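Side-chain contacts in biuret hydrolase (Pseudomonas sp., PDB 6C62), which hydrolyses 1-carboxybiuret to urea-1,3-dicarboxylate and ammonia, a step in the bacterial degradation of atrazine: residues L69-K74 with V102-L107; S174-A179 with G186-F191; G192-R197 with D224-P229. One frame throughout, in Å; residues are numbered along the deposited sequence. Where two conformers were deposited one is given.

Contact 1 of 3, residues L69-K74 with V102-L107; sequences LPYAVK and VLVQRL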
loop_
_atom_site.group_PDB
_atom_site.type_symbol
_atom_site.label_atom_id
_atom_site.label_comp_id
_atom_site.label_asym_id
_atom_site.label_seq_id
_atom_site.Cartn_x
_atom_site.Cartn_y
_atom_site.Cartn_z
ATOM N N LEU A 69 -33.131 20.953 -2.515
ATOM C CA LEU A 69 -32.414 20.850 -3.809
ATOM C C LEU A 69 -32.462 19.403 -4.304
ATOM O O LEU A 69 -32.018 18.500 -3.627
ATOM C CB LEU A 69 -30.972 21.305 -3.667
ATOM C CG LEU A 69 -30.200 21.394 -4.996
ATOM C CD1 LEU A 69 -30.585 22.638 -5.764
ATOM C CD2 LEU A 69 -28.726 21.407 -4.807
ATOM N N PRO A 70 -33.054 19.163 -5.474
ATOM C CA PRO A 70 -32.995 17.787 -5.988
ATOM C C PRO A 70 -31.630 17.341 -6.476
ATOM O O PRO A 70 -30.837 18.154 -6.997
ATOM C CB PRO A 70 -33.933 17.836 -7.189
ATOM C CG PRO A 70 -34.755 19.049 -7.008
ATOM C CD PRO A 70 -33.867 20.024 -6.337
ATOM N N TYR A 71 -31.352 16.044 -6.314
ATOM C CA TYR A 71 -30.076 15.455 -6.769
ATOM C C TYR A 71 -30.293 13.980 -7.065
ATOM O O TYR A 71 -31.354 13.397 -6.706
ATOM C CB TYR A 71 -28.944 15.669 -5.770
ATOM C CG TYR A 71 -28.989 14.829 -4.554
ATOM C CD1 TYR A 71 -29.923 15.087 -3.537
ATOM C CD2 TYR A 71 -28.119 13.746 -4.368
ATOM C CE1 TYR A 71 -29.944 14.343 -2.404
ATOM C CE2 TYR A 71 -28.140 12.989 -3.204
ATOM C CZ TYR A 71 -29.027 13.283 -2.218
ATOM O OH TYR A 71 -29.135 12.496 -1.044
ATOM N N ALA A 72 -29.373 13.445 -7.832
ATOM C CA ALA A 72 -29.328 12.012 -8.081
ATOM C C ALA A 72 -27.904 11.518 -8.022
ATOM O O ALA A 72 -26.940 12.319 -8.096
ATOM C CB ALA A 72 -29.981 11.690 -9.399
ATOM N N VAL A 73 -27.735 10.196 -7.880
ATOM C CA VAL A 73 -26.359 9.638 -7.673
ATOM C C VAL A 73 -26.044 8.488 -8.623
ATOM O O VAL A 73 -26.909 7.663 -8.934
ATOM C CB VAL A 73 -26.175 9.181 -6.198
ATOM C CG1 VAL A 73 -26.440 10.385 -5.277
ATOM C CG2 VAL A 73 -27.092 8.034 -5.833
ATOM N N LYS A 74 -24.799 8.424 -9.077
ATOM C CA LYS A 74 -24.318 7.273 -9.820
ATOM C C LYS A 74 -24.647 5.989 -9.059
ATOM O O LYS A 74 -24.555 5.948 -7.810
ATOM C CB LYS A 74 -22.821 7.446 -9.990
ATOM C CG LYS A 74 -22.153 6.456 -10.920
ATOM C CD LYS A 74 -20.677 6.831 -11.017
ATOM C CE LYS A 74 -19.975 6.001 -12.068
ATOM N NZ LYS A 74 -18.577 6.490 -12.215
ATOM N N VAL A 102 -22.293 7.284 2.896
ATOM C CA VAL A 102 -22.018 8.468 3.721
ATOM C C VAL A 102 -22.236 9.788 2.989
ATOM O O VAL A 102 -22.788 10.709 3.565
ATOM C CB VAL A 102 -20.570 8.368 4.322
ATOM C CG1 VAL A 102 -20.154 9.638 4.981
ATOM C CG2 VAL A 102 -20.545 7.211 5.334
ATOM N N LEU A 103 -21.795 9.914 1.724
ATOM C CA LEU A 103 -22.019 11.164 1.049
ATOM C C LEU A 103 -23.513 11.513 0.815
ATOM O O LEU A 103 -23.905 12.717 0.890
ATOM C CB LEU A 103 -21.271 11.229 -0.284
ATOM C CG LEU A 103 -19.772 11.040 -0.211
ATOM C CD1 LEU A 103 -19.174 11.358 -1.535
ATOM C CD2 LEU A 103 -19.168 11.919 0.886
ATOM N N VAL A 104 -24.318 10.477 0.565
ATOM C CA VAL A 104 -25.765 10.626 0.473
ATOM C C VAL A 104 -26.346 11.081 1.814
ATOM O O VAL A 104 -27.174 12.021 1.832
ATOM C CB VAL A 104 -26.434 9.332 -0.033
ATOM C CG1 VAL A 104 -27.964 9.439 0.050
ATOM C CG2 VAL A 104 -25.948 8.997 -1.437
ATOM N N GLN A 105 -25.906 10.458 2.919
ATOM C CA GLN A 105 -26.326 10.865 4.281
ATOM C C GLN A 105 -26.006 12.333 4.540
ATOM O O GLN A 105 -26.818 13.051 5.094
ATOM C CB GLN A 105 -25.647 10.047 5.393
ATOM C CG GLN A 105 -25.878 8.517 5.372
ATOM C CD GLN A 105 -25.033 7.654 6.375
ATOM O OE1 GLN A 105 -24.256 8.161 7.249
ATOM N NE2 GLN A 105 -25.129 6.313 6.177
ATOM N N ARG A 106 -24.824 12.787 4.121
ATOM C CA ARG A 106 -24.437 14.202 4.316
ATOM C C ARG A 106 -25.266 15.182 3.465
ATOM O O ARG A 106 -25.632 16.267 3.949
ATOM C CB ARG A 106 -22.929 14.346 4.156
ATOM C CG ARG A 106 -22.236 13.669 5.320
ATOM C CD ARG A 106 -20.752 13.781 5.291
ATOM N NE ARG A 106 -20.123 12.954 6.318
ATOM C CZ ARG A 106 -18.798 12.899 6.472
ATOM N NH1 ARG A 106 -17.984 13.582 5.677
ATOM N NH2 ARG A 106 -18.260 12.124 7.407
ATOM N N LEU A 107 -25.607 14.784 2.229
ATOM C CA LEU A 107 -26.433 15.629 1.392
ATOM C C LEU A 107 -27.845 15.701 1.977
ATOM O O LEU A 107 -28.456 16.743 2.012
ATOM C CB LEU A 107 -26.460 15.175 -0.065
ATOM C CG LEU A 107 -25.136 15.427 -0.840
ATOM C CD1 LEU A 107 -25.251 14.807 -2.242
ATOM C CD2 LEU A 107 -24.750 16.874 -0.910
#
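Tyr71 and Val73, two apart on strand 70-74, meet Val104 and Leu107 of helix 102-109, and the join is made by van der Waals contact, with no hydrogen bond across it. Strand 70-74 and the helical segment 102-107 run antiparallel (177°), their axes 10.7 Å apart, a spacing bridged by these side chains.

The aromatic share belongs to Tyr71. With CG lodged between the backbone N and the carbonyl carbon (chi1 75°), its ring extends from the strand to the helix, where Leu107 slants against the outer half: Leu107 CD1 lies 3.5 Å from Tyr71 CE2, and Leu107 CB lies 3.8 Å from Tyr71 CZ. The phenol end passes on to the next turn back, Tyr71 OH resting 3.5 Å from Val104 CG1.

The aliphatic share is looser. Val73 CG1 touches Val104 CG2 at 4.1 Å, the two side chains set nearly at right angles, while the other methyl of Val104 serves the tyrosine; one valine thus spans both strand residues.

Lys74, a charge-relay residue by similarity, follows on the same strand but turns to the other side, its NZ hydrogen-bonded to Ser150 OG. The contact is the first half of a beta-alpha-beta crossover: helix 102-109 lies over strand 70-74 and leads into the parallel neighbour 113-118, whose Leu114 packs on Tyr71 and Val73, while Leu167 of strand 165-170 reaches Val73 and Leu107.

Contact 2 of 3, residues S174-A179 with G186-F191; sequences SIRVPA and GLKPTF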
loop_
_atom_site.group_PDB
_atom_site.type_symbol
_atom_site.label_atom_id
_atom_site.label_comp_id
_atom_site.label_asym_id
_atom_site.label_seq_id
_atom_site.Cartn_x
_atom_site.Cartn_y
_atom_site.Cartn_z
ATOM N N SER A 174 -13.467 9.753 -14.647
ATOM C CA SER A 174 -14.892 9.530 -14.801
ATOM C C SER A 174 -15.885 10.570 -14.278
ATOM O O SER A 174 -17.091 10.373 -14.463
ATOM C CB SER A 174 -15.231 8.129 -14.257
ATOM O OG SER A 174 -14.787 7.188 -15.226
ATOM N N ILE A 175 -15.410 11.641 -13.638
ATOM C CA ILE A 175 -16.209 12.834 -13.395
ATOM C C ILE A 175 -15.891 13.887 -14.441
ATOM O O ILE A 175 -16.790 14.515 -15.047
ATOM C CB ILE A 175 -15.946 13.426 -11.998
ATOM C CG1 ILE A 175 -16.670 12.602 -10.942
ATOM C CG2 ILE A 175 -16.393 14.899 -11.884
ATOM C CD1 ILE A 175 -16.240 12.908 -9.494
ATOM N N ARG A 176 -14.602 14.100 -14.636
ATOM C CA ARG A 176 -14.127 15.097 -15.584
ATOM C C ARG A 176 -14.537 14.819 -17.034
ATOM O O ARG A 176 -14.870 15.758 -17.752
ATOM C CB ARG A 176 -12.599 15.254 -15.416
ATOM C CG ARG A 176 -12.241 15.811 -14.063
ATOM C CD ARG A 176 -10.766 15.535 -13.810
ATOM N NE ARG A 176 -10.519 14.117 -13.572
ATOM C CZ ARG A 176 -9.312 13.545 -13.623
ATOM N NH1 ARG A 176 -8.268 14.256 -13.963
ATOM N NH2 ARG A 176 -9.147 12.242 -13.335
ATOM N N VAL A 177 -14.539 13.571 -17.479
ATOM C CA VAL A 177 -14.910 13.249 -18.838
ATOM C C VAL A 177 -16.421 13.587 -19.144
ATOM O O VAL A 177 -16.704 14.319 -20.130
ATOM C CB VAL A 177 -14.534 11.785 -19.199
ATOM C CG1 VAL A 177 -15.097 11.366 -20.564
ATOM C CG2 VAL A 177 -12.986 11.625 -19.197
ATOM N N PRO A 178 -17.378 13.091 -18.345
ATOM C CA PRO A 178 -18.761 13.498 -18.599
ATOM C C PRO A 178 -19.044 14.978 -18.385
ATOM O O PRO A 178 -19.877 15.527 -19.074
ATOM C CB PRO A 178 -19.608 12.629 -17.641
ATOM C CG PRO A 178 -18.646 11.991 -16.730
ATOM C CD PRO A 178 -17.257 12.059 -17.310
ATOM N N ALA A 179 -18.366 15.630 -17.457
ATOM C CA ALA A 179 -18.492 17.058 -17.335
ATOM C C ALA A 179 -18.073 17.724 -18.644
ATOM O O ALA A 179 -18.793 18.606 -19.168
ATOM C CB ALA A 179 -17.644 17.608 -16.187
ATOM N N GLY A 186 -17.846 19.893 -13.008
ATOM C CA GLY A 186 -17.470 18.755 -12.179
ATOM C C GLY A 186 -16.314 19.104 -11.261
ATOM O O GLY A 186 -15.472 19.988 -11.590
ATOM N N LEU A 187 -16.277 18.418 -10.112
ATOM C CA LEU A 187 -15.233 18.550 -9.166
ATOM C C LEU A 187 -14.771 17.163 -8.756
ATOM O O LEU A 187 -15.573 16.363 -8.224
ATOM C CB LEU A 187 -15.729 19.312 -7.918
ATOM C CG LEU A 187 -14.802 19.301 -6.674
ATOM C CD1 LEU A 187 -13.512 20.032 -6.951
ATOM C CD2 LEU A 187 -15.516 19.896 -5.458
ATOM N N LYS A 188 -13.500 16.882 -8.986
ATOM C CA LYS A 188 -12.845 15.681 -8.447
ATOM C C LYS A 188 -11.997 16.203 -7.330
ATOM O O LYS A 188 -10.982 16.831 -7.593
ATOM C CB LYS A 188 -11.991 15.018 -9.495
ATOM C CG LYS A 188 -11.345 13.752 -8.957
ATOM C CD LYS A 188 -10.087 13.289 -9.697
ATOM C CE LYS A 188 -8.916 14.220 -9.585
ATOM N NZ LYS A 188 -8.417 14.268 -8.205
ATOM N N PRO A 189 -12.430 16.031 -6.081
ATOM C CA PRO A 189 -11.637 16.525 -4.988
ATOM C C PRO A 189 -10.310 15.766 -4.829
ATOM O O PRO A 189 -10.002 14.836 -5.599
ATOM C CB PRO A 189 -12.539 16.319 -3.746
ATOM C CG PRO A 189 -13.903 16.050 -4.306
ATOM C CD PRO A 189 -13.594 15.293 -5.574
ATOM N N THR A 190 -9.508 16.248 -3.906
ATOM C CA THR A 190 -8.235 15.585 -3.559
ATOM C C THR A 190 -8.502 14.108 -3.192
ATOM O O THR A 190 -9.490 13.791 -2.547
ATOM C CB THR A 190 -7.590 16.253 -2.344
ATOM O OG1 THR A 190 -7.371 17.649 -2.613
ATOM C CG2 THR A 190 -6.313 15.586 -1.975
ATOM N N PHE A 191 -7.629 13.196 -3.601
ATOM C CA PHE A 191 -7.738 11.822 -3.135
ATOM C C PHE A 191 -7.731 11.803 -1.598
ATOM O O PHE A 191 -6.837 12.371 -0.949
ATOM C CB PHE A 191 -6.583 10.977 -3.673
ATOM C CG PHE A 191 -6.739 9.511 -3.394
ATOM C CD1 PHE A 191 -7.556 8.710 -4.195
ATOM C CD2 PHE A 191 -6.228 8.992 -2.250
ATOM C CE1 PHE A 191 -7.783 7.385 -3.894
ATOM C CE2 PHE A 191 -6.462 7.650 -1.894
ATOM C CZ PHE A 191 -7.269 6.841 -2.735
#
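Ala179 and Gly186 bring helix 176-182 against strand 185-188, their CA atoms 5.5 Å apart, where the chain turns back from the helix into the central mixed sheet of the amidase fold. Ser174, by similarity the residue that forms the acyl-ester intermediate, belongs to the same segment as Ile175, whose side chain is about 7 Å from that of Lys74, a charge-relay residue by similarity; this packing thus lies beside the probable active site.

The close approach depends on Gly186: a CB on it would fall only 3.0 Å from Ile175 CG2. As it is, that methyl sits 4.0 Å from Gly186 CA, and Ala179 CB lies 3.9 Å from Gly186 N. Ile175 places CG2 opposite its own backbone N, and its longer branch ends with CD1 3.7 Å from Leu187 O; its backbone N is hydrogen-bonded to Asp170.

Further out, Arg176 and Lys188 meet through the lysine's methylenes, not its ammonium. Lys188 CD lies over one face of the Arg176 guanidinium, displaced toward the rim, while Asp170 makes a salt bridge to Arg176 NE. Bends at chi3 and chi4 (66° and 67°) curl Lys188 NZ back to Pro189 O, 3.1 Å away, and it also bonds to Cys409 O. With an alanine here, which lacks both the methylenes and the ammonium, the guanidinium face is likely to lose its cover and the two carbonyls their donor. Lys188 NZ stands above the Pro189 carbonyl plane, 38° out of it, and 5.6 Å from the like-charged Arg176 NH2.

Contact 3 of 3, residues G192-R197 with D224-P229; sequences GRLSRR and DAMQGP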
loop_
_atom_site.group_PDB
_atom_site.type_symbol
_atom_site.label_atom_id
_atom_site.label_comp_id
_atom_site.label_asym_id
_atom_site.label_seq_id
_atom_site.Cartn_x
_atom_site.Cartn_y
_atom_site.Cartn_z
ATOM N N GLY A 192 -8.720 11.173 -1.005
ATOM C CA GLY A 192 -8.862 11.067 0.446
ATOM C C GLY A 192 -9.616 12.179 1.107
ATOM O O GLY A 192 -9.712 12.184 2.330
ATOM N N ARG A 193 -10.183 13.104 0.343
ATOM C CA ARG A 193 -10.994 14.159 0.909
ATOM C C ARG A 193 -12.397 13.705 1.353
ATOM O O ARG A 193 -12.857 14.030 2.439
ATOM C CB ARG A 193 -11.108 15.299 -0.128
ATOM C CG ARG A 193 -12.030 16.432 0.245
ATOM C CD ARG A 193 -11.511 17.313 1.363
ATOM N NE ARG A 193 -10.515 18.259 0.853
ATOM C CZ ARG A 193 -9.946 19.224 1.593
ATOM N NH1 ARG A 193 -9.082 20.058 1.038
ATOM N NH2 ARG A 193 -10.188 19.317 2.867
ATOM N N LEU A 194 -13.119 13.066 0.416
ATOM C CA LEU A 194 -14.497 12.690 0.616
ATOM C C LEU A 194 -14.633 11.177 0.846
ATOM O O LEU A 194 -14.038 10.338 0.127
ATOM C CB LEU A 194 -15.348 13.135 -0.562
ATOM C CG LEU A 194 -15.522 14.585 -0.864
ATOM C CD1 LEU A 194 -16.597 14.777 -1.919
ATOM C CD2 LEU A 194 -15.926 15.397 0.374
ATOM N N SER A 195 -15.421 10.844 1.867
ATOM C CA SER A 195 -15.559 9.447 2.334
ATOM C C SER A 195 -16.125 8.558 1.247
ATOM O O SER A 195 -17.120 8.927 0.563
ATOM C CB SER A 195 -16.488 9.368 3.521
ATOM O OG SER A 195 -16.700 7.990 3.849
ATOM N N ARG A 196 -15.527 7.410 1.090
ATOM C CA ARG A 196 -15.965 6.452 0.068
ATOM C C ARG A 196 -16.890 5.371 0.669
ATOM O O ARG A 196 -17.317 4.483 -0.027
ATOM C CB ARG A 196 -14.736 5.773 -0.564
ATOM C CG ARG A 196 -13.896 6.771 -1.289
ATOM C CD ARG A 196 -12.714 6.179 -2.055
ATOM N NE ARG A 196 -11.911 5.200 -1.319
ATOM C CZ ARG A 196 -10.801 4.651 -1.793
ATOM N NH1 ARG A 196 -10.314 5.001 -2.996
ATOM N NH2 ARG A 196 -10.155 3.772 -1.081
ATOM N N ARG A 197 -17.193 5.476 1.956
ATOM C CA ARG A 197 -17.967 4.459 2.648
ATOM C C ARG A 197 -19.430 4.357 2.131
ATOM O O ARG A 197 -20.128 5.352 1.930
ATOM C CB ARG A 197 -17.934 4.751 4.156
ATOM C CG ARG A 197 -18.705 3.699 4.960
ATOM C CD ARG A 197 -18.278 3.637 6.395
ATOM N NE ARG A 197 -18.447 4.914 7.112
ATOM C CZ ARG A 197 -19.469 5.209 7.922
ATOM N NH1 ARG A 197 -20.438 4.352 8.099
ATOM N NH2 ARG A 197 -19.491 6.373 8.609
ATOM N N ASP A 224 -18.938 21.416 0.200
ATOM C CA ASP A 224 -18.966 21.782 1.660
ATOM C C ASP A 224 -19.880 20.910 2.521
ATOM O O ASP A 224 -19.464 20.418 3.571
ATOM C CB ASP A 224 -19.296 23.251 1.871
ATOM C CG ASP A 224 -18.100 24.188 1.501
ATOM O OD1 ASP A 224 -17.022 23.695 0.930
ATOM O OD2 ASP A 224 -18.270 25.433 1.727
ATOM N N ALA A 225 -21.046 20.583 1.995
ATOM C CA ALA A 225 -21.971 19.691 2.676
ATOM C C ALA A 225 -21.428 18.277 2.918
ATOM O O ALA A 225 -21.757 17.651 3.954
ATOM C CB ALA A 225 -23.288 19.632 1.883
ATOM N N MET A 226 -20.610 17.802 1.983
ATOM C CA MET A 226 -20.101 16.433 1.993
ATOM C C MET A 226 -18.759 16.219 2.784
ATOM O O MET A 226 -18.385 15.123 3.134
ATOM C CB MET A 226 -19.913 16.011 0.539
ATOM C CG MET A 226 -21.238 15.776 -0.124
ATOM S SD MET A 226 -21.054 14.912 -1.723
ATOM C CE MET A 226 -20.291 16.182 -2.703
ATOM N N GLN A 227 -18.080 17.309 3.051
ATOM C CA GLN A 227 -16.764 17.276 3.700
ATOM C C GLN A 227 -16.821 16.807 5.141
ATOM O O GLN A 227 -17.822 17.024 5.813
ATOM C CB GLN A 227 -16.156 18.661 3.729
ATOM C CG GLN A 227 -15.486 19.145 2.455
ATOM C CD GLN A 227 -14.666 20.395 2.752
ATOM O OE1 GLN A 227 -13.744 20.322 3.533
ATOM N NE2 GLN A 227 -15.021 21.535 2.137
ATOM N N GLY A 228 -15.744 16.178 5.609
ATOM C CA GLY A 228 -15.635 15.808 7.006
ATOM C C GLY A 228 -14.941 14.466 7.150
ATOM O O GLY A 228 -15.144 13.568 6.312
ATOM N N PRO A 229 -14.178 14.298 8.232
ATOM C CA PRO A 229 -13.560 12.998 8.513
ATOM C C PRO A 229 -14.577 11.894 8.681
ATOM O O PRO A 229 -15.717 12.151 8.999
ATOM C CB PRO A 229 -12.792 13.211 9.826
ATOM C CG PRO A 229 -13.380 14.432 10.429
ATOM C CD PRO A 229 -13.999 15.261 9.354
HETATM O O HOH W 1 -12.161 18.340 4.453
HETATM O O HOH W 2 -13.608 16.008 3.810
HETATM O O HOH W 3 -16.274 13.335 3.431
#
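Leu194 packs against Met226 and Gln227, where helix 216-226 gives out and Gln227 is the first residue to leave helical geometry. This is the close-fitted part. Both Leu194 methyls work: CD1 meets the methyl of the methionine, Met226 CE, at 4.0 Å, and CD2 settles on the backbone of the helix end, 3.7 Å from Met226 O and 3.9 Å from Gln227 CA. Met226 bends at chi3 (-70°), which brings CE round to the leucine.

The polar side is looser and is joined by water. Arg193 NH2 and Gln227 OE1 stay 3.8 Å apart, guanidinium and amide planes turned 63° from each other, with no direct bond. Water 1 spans them, lying in plane at the guanidinium edge, 2.7 Å from Arg193 NH2, and donating to Gln227 OE1. Each group is also held from outside, Arg193 by a salt bridge to Glu437 and Gln227 OE1 by Gln242 N. Water 2 links Arg193 O to Gly228 N; water 3 accepts from Ser195 N and donates to both Met226 O and Gly228 O. Ser195 OG in turn accepts from Arg197 N at 3.2 Å, an ST turn.

In the fold, the loop between strands 185-188 and 208-213 is thereby laid along the C-terminal end of helix 216-226, whose Met226 also packs on Leu103 and Leu107 of helix 102-109.

From the N terminus the three contacts follow in series; none nests in or crosses another. Contact 1 closes a long excursion without helix or strand, 75-101, and ties strand 70-74 to its crossover helix. Contact 2 closes the shortest loop, six residues, tying helix 176-182 to strand 185-188 of the same sheet. Its second segment runs straight into contact 3, which spans 26 residues and ties the loop after that strand to the end of helix 216-226. Contacts 1 and 2 approach at the probable active site, Lys74 NZ lying 4.2 Å from Ser174 CB. Arg106 of contact 1 probably hydrogen-bonds to the carbonyls of Gly228 and Pro229 in contact 3, and Pro189 touches Leu194 between contacts 2 and 3.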